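Local coordinates for FMN reductase [NAD(P)H] (Bacillus subtilis, PDB 1ZCH), which catalyses electron transfer between NADH or NADPH and flavin mononucleotide and also reduces nitroaromatic compounds, quinones, chromates and azo dyes, at residues A[11-16]-A[131-136]; A[174-179]-A[195-200]; A[199-204]-A[219-224]. One frame throughout, in Å; residues are numbered along the deposited sequence. Where two conformers were deposited one is given.

Cofactor binding in this homodimeric flavoenzyme shows how distant pieces of one chain can converge on a single ligand. Interaction 1 lines the pocket along much of FMN, from phosphate to flavin ring, while interaction 2 adds Arg175 to the phosphate; the two meet where His11 CD2 lies 3.9 Å from Arg175 NH2, although their centres are about 23 Å apart. Interaction 3 lies farther out, its nearest atoms about 11 Å from those of interaction 1, but its centre is only about 8 Å from that of interaction 2. Those two share Ala199 and Tyr200 on helix 190-212, and Pro174 O comes within 3.5 Å of Met204 CE. All three also touch the second subunit.

Interaction 1: residues A[11-16]-A[131-136]; sequences HRSIRS and GTVPIG. With FMN (flavin mononucleotide), chain D.
Extended from CG to NE, with chi3 at -180°, the Arg15 side chain carries its guanidinium to the flavin edge, and Val133 sends CG2 out anti to its own backbone N to lie against one guanidinium face. This is the FMN pocket of the nitroreductase family, built where the loop after helix 3-9 runs across strand 131-135, outermost in this chain's antiparallel sheet. The backbones are tied by Ile14 N donating to Thr132 O at 2.9 Å. Nearby, Ile14 CG1 packs 3.7 Å from Gly131 CA, where the glycine leaves room for it.

The loop reaches both the phosphate and the flavin. Ser13 N gives a nearly straight bond to phosphate oxygen FMN O2P, 2.7 Å away. The neighbouring O3P is gripped twice, by Ser13 OG and by His11 NE2, the latter reaching it at the imidazole edge; His11 ND1 is engaged by Glu126. At the flavin, Arg15 NE donates to FMN O2 at 2.7 Å, a bond of 170°. Arg15 NH2 meets FMN N1 in the guanidinium plane at 3.1 Å. Such a positive group beside N1 and O2 would be expected to favour the electron-rich reduced flavin. A leucine here has no N-H to offer O2 and N1, and the pyrimidine end of the flavin would probably be less firmly fixed.

From the strand, Pro134 CB packs 3.6 Å from FMN C9. Next along the chain, Gly136 N donates to FMN N5, 2.7 Å away.

Interaction 2: residues A[174-179]-A[195-200]; sequences PRLPQE and SHIQAY. With FMN (flavin mononucleotide), chain D.
The backbone of Leu176 lies over the ring of Tyr200: Leu176 CA sits 3.8 Å from the ring centroid, only 9° off the ring normal, a CH-pi contact over the face. The Leu176 side chain crosses the tyrosine at about a right angle, and its CD2 lies close to Tyr200 CD2 (3.3 Å). With CG anti to the backbone N (chi1 -179°), the phenol reaches along the loop, and Tyr200 OH donates to Pro174 O at 2.6 Å from above the carbonyl plane. The same hydroxyl is also hydrogen-bonded to Gln44 of the second subunit.

This pinned loop presents Arg175 to FMN. Both NH1 and NH2 grip one phosphate oxygen, FMN O1P, which lies in the guanidinium plane; the shorter bond, from Arg175 NH2, is 2.7 Å. Arg175 NE is held by the Gln35 carbonyl of the second subunit, so the other subunit probably steadies an arginine that binds the phosphate. Farther along, Pro177 CB and Glu179 CB rest against His196, with His196 NE2 3.6 Å from Glu179 CB.

The contact thus lays the phosphate-binding loop, and the weakly bonded turn about Gln178 and Glu179, against helix 190-212 at the dimer interface.

Interaction 3: residues A[199-204]-A[219-224]; sequences AYDEQM and NWSQSI
Helix 190-212 meets the beginning of helix 220-228 through the carboxylate of Asp201, which takes Ser221 with both oxygens. Asp201 OD1 uses its syn lone pair to accept from Ser221 N at 2.8 Å, a nearly straight bond. Asp201 OD2, met on its syn side but from out of the carboxylate plane, accepts from Ser221 OG at 2.6 Å. Held at two points, the carboxylate has its rotation fixed, and its negative charge at the start of a helix is probably favourable. Ser221 OG has a further partner in His94 of the second subunit.

The same helix start carries a capping box: Asn219 OD1 accepts from Gln222 N at 2.8 Å, and Asn219 N returns a bond to Gln222 OE1 at 2.9 Å. The Asn219 amide is stacked on the Asp201 carboxylate with the two planes nearly parallel.

Beside the carboxylate, the short helical segments cross at 92°, their axes 9.4 Å apart at closest approach, and Tyr200 and Trp220 meet between them. Trp220 holds CG anti to its backbone N (chi1 -174°), which turns one face of the indole to Tyr200. Tyr200 CE2 lies over that face, 3.3 Å from Trp220 CG, with the ring planes inclined obliquely at 57°. On the opposite indole face rests Ile224 CG1, one helical turn on. Trp220 NE1 is hydrogen-bonded to the carbonyl oxygen of Asn42 of the second subunit, while Met204 CG packs 3.7 Å from Trp220 N.

Interaction 1: residues A[11-16]-A[131-136]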
loop_
_atom_site.group_PDB
_atom_site.type_symbol
_atom_site.label_atom_id
_atom_site.label_comp_id
_atom_site.label_asym_id
_atom_site.label_seq_id
_atom_site.Cartn_x
_atom_site.Cartn_y
_atom_site.Cartn_z
ATOM N N HIS A 11 -3.974 10.485 13.109
ATOM C CA HIS A 11 -3.013 10.846 12.071
ATOM C C HIS A 11 -3.211 12.181 11.355
ATOM O O HIS A 11 -4.333 12.592 11.064
ATOM C CB HIS A 11 -2.956 9.766 10.985
ATOM C CG HIS A 11 -2.227 10.211 9.754
ATOM N ND1 HIS A 11 -0.851 10.242 9.677
ATOM C CD2 HIS A 11 -2.679 10.757 8.599
ATOM C CE1 HIS A 11 -0.487 10.793 8.531
ATOM N NE2 HIS A 11 -1.577 11.115 7.859
ATOM N N ARG A 12 -2.086 12.835 11.067
ATOM C CA ARG A 12 -2.041 14.076 10.297
ATOM C C ARG A 12 -0.598 14.210 9.827
ATOM O O ARG A 12 0.331 13.888 10.568
ATOM C CB ARG A 12 -2.459 15.309 11.121
ATOM C CG ARG A 12 -1.372 15.950 11.986
ATOM C CD ARG A 12 -1.038 15.074 13.170
ATOM N NE ARG A 12 -2.227 14.753 13.955
ATOM C CZ ARG A 12 -2.887 15.620 14.715
ATOM N NH1 ARG A 12 -2.480 16.883 14.804
ATOM N NH2 ARG A 12 -3.957 15.224 15.390
ATOM N N SER A 13 -0.404 14.647 8.588
ATOM C CA SER A 13 0.946 14.811 8.063
ATOM C C SER A 13 1.637 16.029 8.667
ATOM O O SER A 13 1.011 17.071 8.882
ATOM C CB SER A 13 0.916 14.945 6.538
ATOM O OG SER A 13 0.643 13.694 5.929
ATOM N N ILE A 14 2.931 15.889 8.932
ATOM C CA ILE A 14 3.734 16.963 9.510
ATOM C C ILE A 14 4.726 17.458 8.458
ATOM O O ILE A 14 5.398 16.653 7.812
ATOM C CB ILE A 14 4.520 16.454 10.748
ATOM C CG1 ILE A 14 3.543 15.946 11.813
ATOM C CG2 ILE A 14 5.406 17.560 11.313
ATOM C CD1 ILE A 14 2.550 16.986 12.294
ATOM N N ARG A 15 4.810 18.777 8.279
ATOM C CA ARG A 15 5.735 19.350 7.300
ATOM C C ARG A 15 6.656 20.412 7.901
ATOM O O ARG A 15 7.328 21.152 7.177
ATOM C CB ARG A 15 4.965 19.942 6.118
ATOM C CG ARG A 15 4.190 18.906 5.317
ATOM C CD ARG A 15 3.580 19.507 4.060
ATOM N NE ARG A 15 2.828 18.511 3.301
ATOM C CZ ARG A 15 1.595 18.110 3.599
ATOM N NH1 ARG A 15 0.956 18.626 4.642
ATOM N NH2 ARG A 15 1.005 17.184 2.854
ATOM N N SER A 16 6.668 20.486 9.227
ATOM C CA SER A 16 7.521 21.420 9.956
ATOM C C SER A 16 8.222 20.581 11.017
ATOM O O SER A 16 7.571 20.051 11.922
ATOM C CB SER A 16 6.687 22.516 10.621
ATOM O OG SER A 16 7.520 23.398 11.359
ATOM N N GLY A 131 6.794 12.740 13.618
ATOM C CA GLY A 131 5.918 13.265 12.589
ATOM C C GLY A 131 6.371 12.672 11.272
ATOM O O GLY A 131 7.542 12.308 11.132
ATOM N N THR A 132 5.454 12.546 10.317
ATOM C CA THR A 132 5.802 11.998 9.011
ATOM C C THR A 132 4.972 12.637 7.902
ATOM O O THR A 132 3.950 13.285 8.158
ATOM C CB THR A 132 5.537 10.464 8.916
ATOM O OG1 THR A 132 4.128 10.230 8.775
ATOM C CG2 THR A 132 6.043 9.732 10.162
ATOM N N VAL A 133 5.436 12.457 6.670
ATOM C CA VAL A 133 4.715 12.916 5.488
ATOM C C VAL A 133 5.268 12.137 4.299
ATOM O O VAL A 133 6.477 12.124 4.058
ATOM C CB VAL A 133 4.838 14.447 5.236
ATOM C CG1 VAL A 133 6.270 14.839 4.878
ATOM C CG2 VAL A 133 3.876 14.849 4.116
ATOM N N PRO A 134 4.392 11.429 3.571
ATOM C CA PRO A 134 4.886 10.668 2.419
ATOM C C PRO A 134 5.269 11.634 1.305
ATOM O O PRO A 134 4.826 12.783 1.305
ATOM C CB PRO A 134 3.690 9.795 2.030
ATOM C CG PRO A 134 2.878 9.703 3.301
ATOM C CD PRO A 134 2.981 11.109 3.846
ATOM N N ILE A 135 6.091 11.169 0.370
ATOM C CA ILE A 135 6.526 12.001 -0.747
ATOM C C ILE A 135 6.368 11.238 -2.061
ATOM O O ILE A 135 7.251 10.488 -2.468
ATOM C CB ILE A 135 8.010 12.426 -0.597
ATOM C CG1 ILE A 135 8.209 13.229 0.697
ATOM C CG2 ILE A 135 8.438 13.245 -1.811
ATOM C CD1 ILE A 135 7.505 14.579 0.718
ATOM N N GLY A 136 5.233 11.433 -2.723
ATOM C CA GLY A 136 4.998 10.750 -3.983
ATOM C C GLY A 136 5.778 11.376 -5.121
ATOM O O GLY A 136 5.933 10.771 -6.184
HETATM N N1 FMN D . 2.650 15.539 0.828
HETATM C C2 FMN D . 3.587 16.408 0.405
HETATM O O2 FMN D . 3.779 17.461 0.951
HETATM N N3 FMN D . 4.424 16.124 -0.731
HETATM C C4 FMN D . 4.312 14.926 -1.447
HETATM O O4 FMN D . 5.040 14.731 -2.404
HETATM C C4A FMN D . 3.305 13.963 -0.987
HETATM N N5 FMN D . 3.137 12.775 -1.650
HETATM C C5A FMN D . 2.310 11.822 -1.083
HETATM C C6 FMN D . 2.297 10.516 -1.679
HETATM C C7 FMN D . 1.537 9.480 -1.144
HETATM C C7M FMN D . 1.607 8.102 -1.770
HETATM C C8 FMN D . 0.688 9.723 0.039
HETATM C C8M FMN D . -0.120 8.627 0.687
HETATM C C9 FMN D . 0.655 11.019 0.625
HETATM C C9A FMN D . 1.468 12.073 0.087
HETATM N N10 FMN D . 1.576 13.414 0.686
HETATM C C10 FMN D . 2.481 14.325 0.203
HETATM C "C1'" FMN D . 0.714 13.756 1.865
HETATM C "C2'" FMN D . -0.768 14.062 1.457
HETATM O "O2'" FMN D . -0.822 15.392 0.924
HETATM C "C3'" FMN D . -1.632 13.920 2.720
HETATM O "O3'" FMN D . -1.557 12.551 3.166
HETATM C "C4'" FMN D . -3.114 14.267 2.438
HETATM O "O4'" FMN D . -3.263 15.641 2.067
HETATM C "C5'" FMN D . -3.921 13.939 3.686
HETATM O "O5'" FMN D . -3.534 14.924 4.841
HETATM P P FMN D . -2.994 14.293 6.134
HETATM O O1P FMN D . -4.087 13.688 6.876
HETATM O O2P FMN D . -2.396 15.344 6.933
HETATM O O3P FMN D . -1.995 13.274 5.834
HETATM O O HOH W 1 2.733 12.671 11.256
#

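Interaction 2: residues A[174-179]-A[195-200]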
loop_
_atom_site.group_PDB
_atom_site.type_symbol
_atom_site.label_atom_id
_atom_site.label_comp_id
_atom_site.label_asym_id
_atom_site.label_seq_id
_atom_site.Cartn_x
_atom_site.Cartn_y
_atom_site.Cartn_z
ATOM N N PRO A 174 -10.227 16.955 7.308
ATOM C CA PRO A 174 -11.476 16.223 7.072
ATOM C C PRO A 174 -11.375 15.193 5.950
ATOM O O PRO A 174 -10.715 15.427 4.937
ATOM C CB PRO A 174 -12.472 17.333 6.726
ATOM C CG PRO A 174 -11.940 18.513 7.469
ATOM C CD PRO A 174 -10.453 18.410 7.217
ATOM N N ARG A 175 -12.045 14.060 6.138
ATOM C CA ARG A 175 -12.054 12.993 5.143
ATOM C C ARG A 175 -13.469 12.836 4.599
ATOM O O ARG A 175 -14.432 13.310 5.202
ATOM C CB ARG A 175 -11.615 11.669 5.774
ATOM C CG ARG A 175 -10.194 11.650 6.318
ATOM C CD ARG A 175 -9.187 11.821 5.202
ATOM N NE ARG A 175 -7.858 11.336 5.568
ATOM C CZ ARG A 175 -6.841 12.105 5.948
ATOM N NH1 ARG A 175 -6.981 13.424 6.028
ATOM N NH2 ARG A 175 -5.669 11.546 6.226
ATOM N N LEU A 176 -13.585 12.177 3.453
ATOM C CA LEU A 176 -14.883 11.927 2.833
ATOM C C LEU A 176 -15.792 11.214 3.826
ATOM O O LEU A 176 -15.316 10.496 4.708
ATOM C CB LEU A 176 -14.714 11.029 1.606
ATOM C CG LEU A 176 -14.192 11.642 0.305
ATOM C CD1 LEU A 176 -13.567 10.555 -0.559
ATOM C CD2 LEU A 176 -15.341 12.335 -0.430
ATOM N N PRO A 177 -17.113 11.419 3.710
ATOM C CA PRO A 177 -18.032 10.744 4.632
ATOM C C PRO A 177 -17.775 9.241 4.516
ATOM O O PRO A 177 -17.526 8.732 3.421
ATOM C CB PRO A 177 -19.403 11.138 4.091
ATOM C CG PRO A 177 -19.163 12.521 3.577
ATOM C CD PRO A 177 -17.832 12.376 2.852
ATOM N N GLN A 178 -17.838 8.534 5.638
ATOM C CA GLN A 178 -17.586 7.099 5.648
ATOM C C GLN A 178 -18.392 6.331 4.598
ATOM O O GLN A 178 -17.875 5.418 3.950
ATOM C CB GLN A 178 -17.882 6.550 7.042
ATOM C CG GLN A 178 -17.489 5.109 7.251
ATOM C CD GLN A 178 -17.617 4.703 8.702
ATOM O OE1 GLN A 178 -17.122 5.398 9.591
ATOM N NE2 GLN A 178 -18.277 3.578 8.953
ATOM N N GLU A 179 -19.654 6.709 4.423
ATOM C CA GLU A 179 -20.534 6.042 3.465
ATOM C C GLU A 179 -20.054 6.155 2.022
ATOM O O GLU A 179 -20.399 5.326 1.179
ATOM C CB GLU A 179 -21.952 6.614 3.565
ATOM C CG GLU A 179 -22.601 6.468 4.929
ATOM C CD GLU A 179 -21.823 7.180 6.026
ATOM O OE1 GLU A 179 -21.502 8.380 5.857
ATOM O OE2 GLU A 179 -21.533 6.533 7.057
ATOM N N SER A 195 -23.691 13.051 -4.150
ATOM C CA SER A 195 -24.208 13.863 -3.051
ATOM C C SER A 195 -23.220 13.937 -1.890
ATOM O O SER A 195 -23.045 14.996 -1.288
ATOM C CB SER A 195 -25.545 13.304 -2.553
ATOM O OG SER A 195 -26.534 13.415 -3.560
ATOM N N HIS A 196 -22.577 12.815 -1.571
ATOM C CA HIS A 196 -21.600 12.794 -0.483
ATOM C C HIS A 196 -20.412 13.690 -0.807
ATOM O O HIS A 196 -19.881 14.373 0.071
ATOM C CB HIS A 196 -21.089 11.373 -0.231
ATOM C CG HIS A 196 -22.066 10.495 0.485
ATOM N ND1 HIS A 196 -22.587 10.815 1.719
ATOM C CD2 HIS A 196 -22.605 9.300 0.146
ATOM C CE1 HIS A 196 -23.406 9.854 2.111
ATOM N NE2 HIS A 196 -23.435 8.924 1.175
ATOM N N ILE A 197 -19.985 13.674 -2.068
ATOM C CA ILE A 197 -18.858 14.497 -2.487
ATOM C C ILE A 197 -19.198 15.986 -2.377
ATOM O O ILE A 197 -18.377 16.790 -1.929
ATOM C CB ILE A 197 -18.432 14.163 -3.937
ATOM C CG1 ILE A 197 -17.896 12.727 -3.999
ATOM C CG2 ILE A 197 -17.363 15.144 -4.410
ATOM C CD1 ILE A 197 -17.544 12.251 -5.399
ATOM N N GLN A 198 -20.411 16.356 -2.775
ATOM C CA GLN A 198 -20.825 17.753 -2.694
ATOM C C GLN A 198 -20.914 18.222 -1.240
ATOM O O GLN A 198 -20.578 19.365 -0.929
ATOM C CB GLN A 198 -22.163 17.952 -3.413
ATOM C CG GLN A 198 -22.040 17.792 -4.926
ATOM C CD GLN A 198 -23.366 17.904 -5.646
ATOM O OE1 GLN A 198 -24.279 17.112 -5.414
ATOM N NE2 GLN A 198 -23.477 18.890 -6.533
ATOM N N ALA A 199 -21.358 17.339 -0.349
ATOM C CA ALA A 199 -21.449 17.690 1.067
ATOM C C ALA A 199 -20.031 17.841 1.610
ATOM O O ALA A 199 -19.739 18.750 2.388
ATOM C CB ALA A 199 -22.196 16.605 1.834
ATOM N N TYR A 200 -19.149 16.941 1.188
ATOM C CA TYR A 200 -17.754 16.970 1.615
ATOM C C TYR A 200 -17.108 18.280 1.175
ATOM O O TYR A 200 -16.334 18.881 1.923
ATOM C CB TYR A 200 -17.003 15.777 1.010
ATOM C CG TYR A 200 -15.540 15.668 1.398
ATOM C CD1 TYR A 200 -15.132 15.788 2.729
ATOM C CD2 TYR A 200 -14.571 15.389 0.439
ATOM C CE1 TYR A 200 -13.790 15.629 3.091
ATOM C CE2 TYR A 200 -13.229 15.222 0.788
ATOM C CZ TYR A 200 -12.844 15.341 2.113
ATOM O OH TYR A 200 -11.520 15.160 2.458
HETATM N N1 FMN D . 2.650 15.539 0.828
HETATM C C2 FMN D . 3.587 16.408 0.405
HETATM O O2 FMN D . 3.779 17.461 0.951
HETATM N N3 FMN D . 4.424 16.124 -0.731
HETATM C C4 FMN D . 4.312 14.926 -1.447
HETATM O O4 FMN D . 5.040 14.731 -2.404
HETATM C C4A FMN D . 3.305 13.963 -0.987
HETATM N N5 FMN D . 3.137 12.775 -1.650
HETATM C C5A FMN D . 2.310 11.822 -1.083
HETATM C C6 FMN D . 2.297 10.516 -1.679
HETATM C C7 FMN D . 1.537 9.480 -1.144
HETATM C C7M FMN D . 1.607 8.102 -1.770
HETATM C C8 FMN D . 0.688 9.723 0.039
HETATM C C8M FMN D . -0.120 8.627 0.687
HETATM C C9 FMN D . 0.655 11.019 0.625
HETATM C C9A FMN D . 1.468 12.073 0.087
HETATM N N10 FMN D . 1.576 13.414 0.686
HETATM C C10 FMN D . 2.481 14.325 0.203
HETATM C "C1'" FMN D . 0.714 13.756 1.865
HETATM C "C2'" FMN D . -0.768 14.062 1.457
HETATM O "O2'" FMN D . -0.822 15.392 0.924
HETATM C "C3'" FMN D . -1.632 13.920 2.720
HETATM O "O3'" FMN D . -1.557 12.551 3.166
HETATM C "C4'" FMN D . -3.114 14.267 2.438
HETATM O "O4'" FMN D . -3.263 15.641 2.067
HETATM C "C5'" FMN D . -3.921 13.939 3.686
HETATM O "O5'" FMN D . -3.534 14.924 4.841
HETATM P P FMN D . -2.994 14.293 6.134
HETATM O O1P FMN D . -4.087 13.688 6.876
HETATM O O2P FMN D . -2.396 15.344 6.933
HETATM O O3P FMN D . -1.995 13.274 5.834
#

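Interaction 3: residues A[199-204]-A[219-224]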
loop_
_atom_site.group_PDB
_atom_site.type_symbol
_atom_site.label_atom_id
_atom_site.label_comp_id
_atom_site.label_asym_id
_atom_site.label_seq_id
_atom_site.Cartn_x
_atom_site.Cartn_y
_atom_site.Cartn_z
ATOM N N ALA A 199 -21.358 17.339 -0.349
ATOM C CA ALA A 199 -21.449 17.690 1.067
ATOM C C ALA A 199 -20.031 17.841 1.610
ATOM O O ALA A 199 -19.739 18.750 2.388
ATOM C CB ALA A 199 -22.196 16.605 1.834
ATOM N N TYR A 200 -19.149 16.941 1.188
ATOM C CA TYR A 200 -17.754 16.970 1.615
ATOM C C TYR A 200 -17.108 18.280 1.175
ATOM O O TYR A 200 -16.334 18.881 1.923
ATOM C CB TYR A 200 -17.003 15.777 1.010
ATOM C CG TYR A 200 -15.540 15.668 1.398
ATOM C CD1 TYR A 200 -15.132 15.788 2.729
ATOM C CD2 TYR A 200 -14.571 15.389 0.439
ATOM C CE1 TYR A 200 -13.790 15.629 3.091
ATOM C CE2 TYR A 200 -13.229 15.222 0.788
ATOM C CZ TYR A 200 -12.844 15.341 2.113
ATOM O OH TYR A 200 -11.520 15.160 2.458
ATOM N N ASP A 201 -17.435 18.728 -0.037
ATOM C CA ASP A 201 -16.874 19.978 -0.556
ATOM C C ASP A 201 -17.176 21.162 0.360
ATOM O O ASP A 201 -16.293 21.975 0.647
ATOM C CB ASP A 201 -17.405 20.284 -1.965
ATOM C CG ASP A 201 -16.557 19.658 -3.065
ATOM O OD1 ASP A 201 -15.369 19.360 -2.811
ATOM O OD2 ASP A 201 -17.069 19.480 -4.193
ATOM N N GLU A 202 -18.418 21.262 0.820
ATOM C CA GLU A 202 -18.795 22.363 1.701
ATOM C C GLU A 202 -17.995 22.275 2.989
ATOM O O GLU A 202 -17.512 23.283 3.505
ATOM C CB GLU A 202 -20.289 22.317 2.020
ATOM C CG GLU A 202 -21.172 22.147 0.799
ATOM C CD GLU A 202 -22.541 22.764 0.985
ATOM O OE1 GLU A 202 -23.104 22.640 2.097
ATOM O OE2 GLU A 202 -23.056 23.365 0.016
ATOM N N GLN A 203 -17.854 21.059 3.503
ATOM C CA GLN A 203 -17.098 20.833 4.727
ATOM C C GLN A 203 -15.645 21.253 4.549
ATOM O O GLN A 203 -15.063 21.902 5.422
ATOM C CB GLN A 203 -17.137 19.349 5.103
ATOM C CG GLN A 203 -18.505 18.809 5.467
ATOM C CD GLN A 203 -18.485 17.309 5.687
ATOM O OE1 GLN A 203 -17.658 16.794 6.441
ATOM N NE2 GLN A 203 -19.396 16.599 5.032
ATOM N N MET A 204 -15.062 20.876 3.415
ATOM C CA MET A 204 -13.666 21.189 3.126
ATOM C C MET A 204 -13.391 22.681 2.950
ATOM O O MET A 204 -12.385 23.191 3.447
ATOM C CB MET A 204 -13.206 20.428 1.877
ATOM C CG MET A 204 -11.715 20.557 1.567
ATOM S SD MET A 204 -10.638 20.046 2.944
ATOM C CE MET A 204 -10.780 18.248 2.853
ATOM N N ASN A 219 -12.259 23.875 -2.267
ATOM C CA ASN A 219 -12.834 22.663 -1.690
ATOM C C ASN A 219 -12.087 21.435 -2.207
ATOM O O ASN A 219 -11.025 21.562 -2.819
ATOM C CB ASN A 219 -14.338 22.549 -1.985
ATOM C CG ASN A 219 -14.652 22.530 -3.462
ATOM O OD1 ASN A 219 -13.900 21.982 -4.263
ATOM N ND2 ASN A 219 -15.790 23.115 -3.832
ATOM N N TRP A 220 -12.635 20.249 -1.961
ATOM C CA TRP A 220 -11.982 19.014 -2.381
ATOM C C TRP A 220 -12.014 18.769 -3.890
ATOM O O TRP A 220 -10.969 18.610 -4.515
ATOM C CB TRP A 220 -12.611 17.821 -1.655
ATOM C CG TRP A 220 -11.914 16.518 -1.903
ATOM C CD1 TRP A 220 -10.707 16.119 -1.394
ATOM C CD2 TRP A 220 -12.396 15.426 -2.694
ATOM N NE1 TRP A 220 -10.414 14.843 -1.815
ATOM C CE2 TRP A 220 -11.434 14.393 -2.613
ATOM C CE3 TRP A 220 -13.550 15.219 -3.464
ATOM C CZ2 TRP A 220 -11.589 13.169 -3.274
ATOM C CZ3 TRP A 220 -13.707 13.999 -4.125
ATOM C CH2 TRP A 220 -12.729 12.988 -4.021
ATOM N N SER A 221 -13.206 18.732 -4.482
ATOM C CA SER A 221 -13.297 18.484 -5.918
ATOM C C SER A 221 -12.482 19.497 -6.729
ATOM O O SER A 221 -11.900 19.146 -7.758
ATOM C CB SER A 221 -14.763 18.488 -6.377
ATOM O OG SER A 221 -15.371 19.749 -6.170
ATOM N N GLN A 222 -12.439 20.748 -6.273
ATOM C CA GLN A 222 -11.667 21.769 -6.978
ATOM C C GLN A 222 -10.184 21.416 -6.914
ATOM O O GLN A 222 -9.458 21.590 -7.890
ATOM C CB GLN A 222 -11.898 23.155 -6.361
ATOM C CG GLN A 222 -13.312 23.694 -6.577
ATOM C CD GLN A 222 -13.572 24.989 -5.823
ATOM O OE1 GLN A 222 -13.045 25.200 -4.732
ATOM N NE2 GLN A 222 -14.408 25.851 -6.395
ATOM N N SER A 223 -9.736 20.917 -5.766
ATOM C CA SER A 223 -8.334 20.540 -5.615
ATOM C C SER A 223 -8.008 19.351 -6.509
ATOM O O SER A 223 -7.034 19.375 -7.263
ATOM C CB SER A 223 -8.023 20.186 -4.156
ATOM O OG SER A 223 -6.676 19.749 -4.025
ATOM N N ILE A 224 -8.831 18.311 -6.425
ATOM C CA ILE A 224 -8.626 17.106 -7.222
ATOM C C ILE A 224 -8.625 17.422 -8.712
ATOM O O ILE A 224 -7.811 16.887 -9.470
ATOM C CB ILE A 224 -9.726 16.056 -6.930
ATOM C CG1 ILE A 224 -9.697 15.674 -5.447
ATOM C CG2 ILE A 224 -9.517 14.818 -7.796
ATOM C CD1 ILE A 224 -8.360 15.120 -4.972
#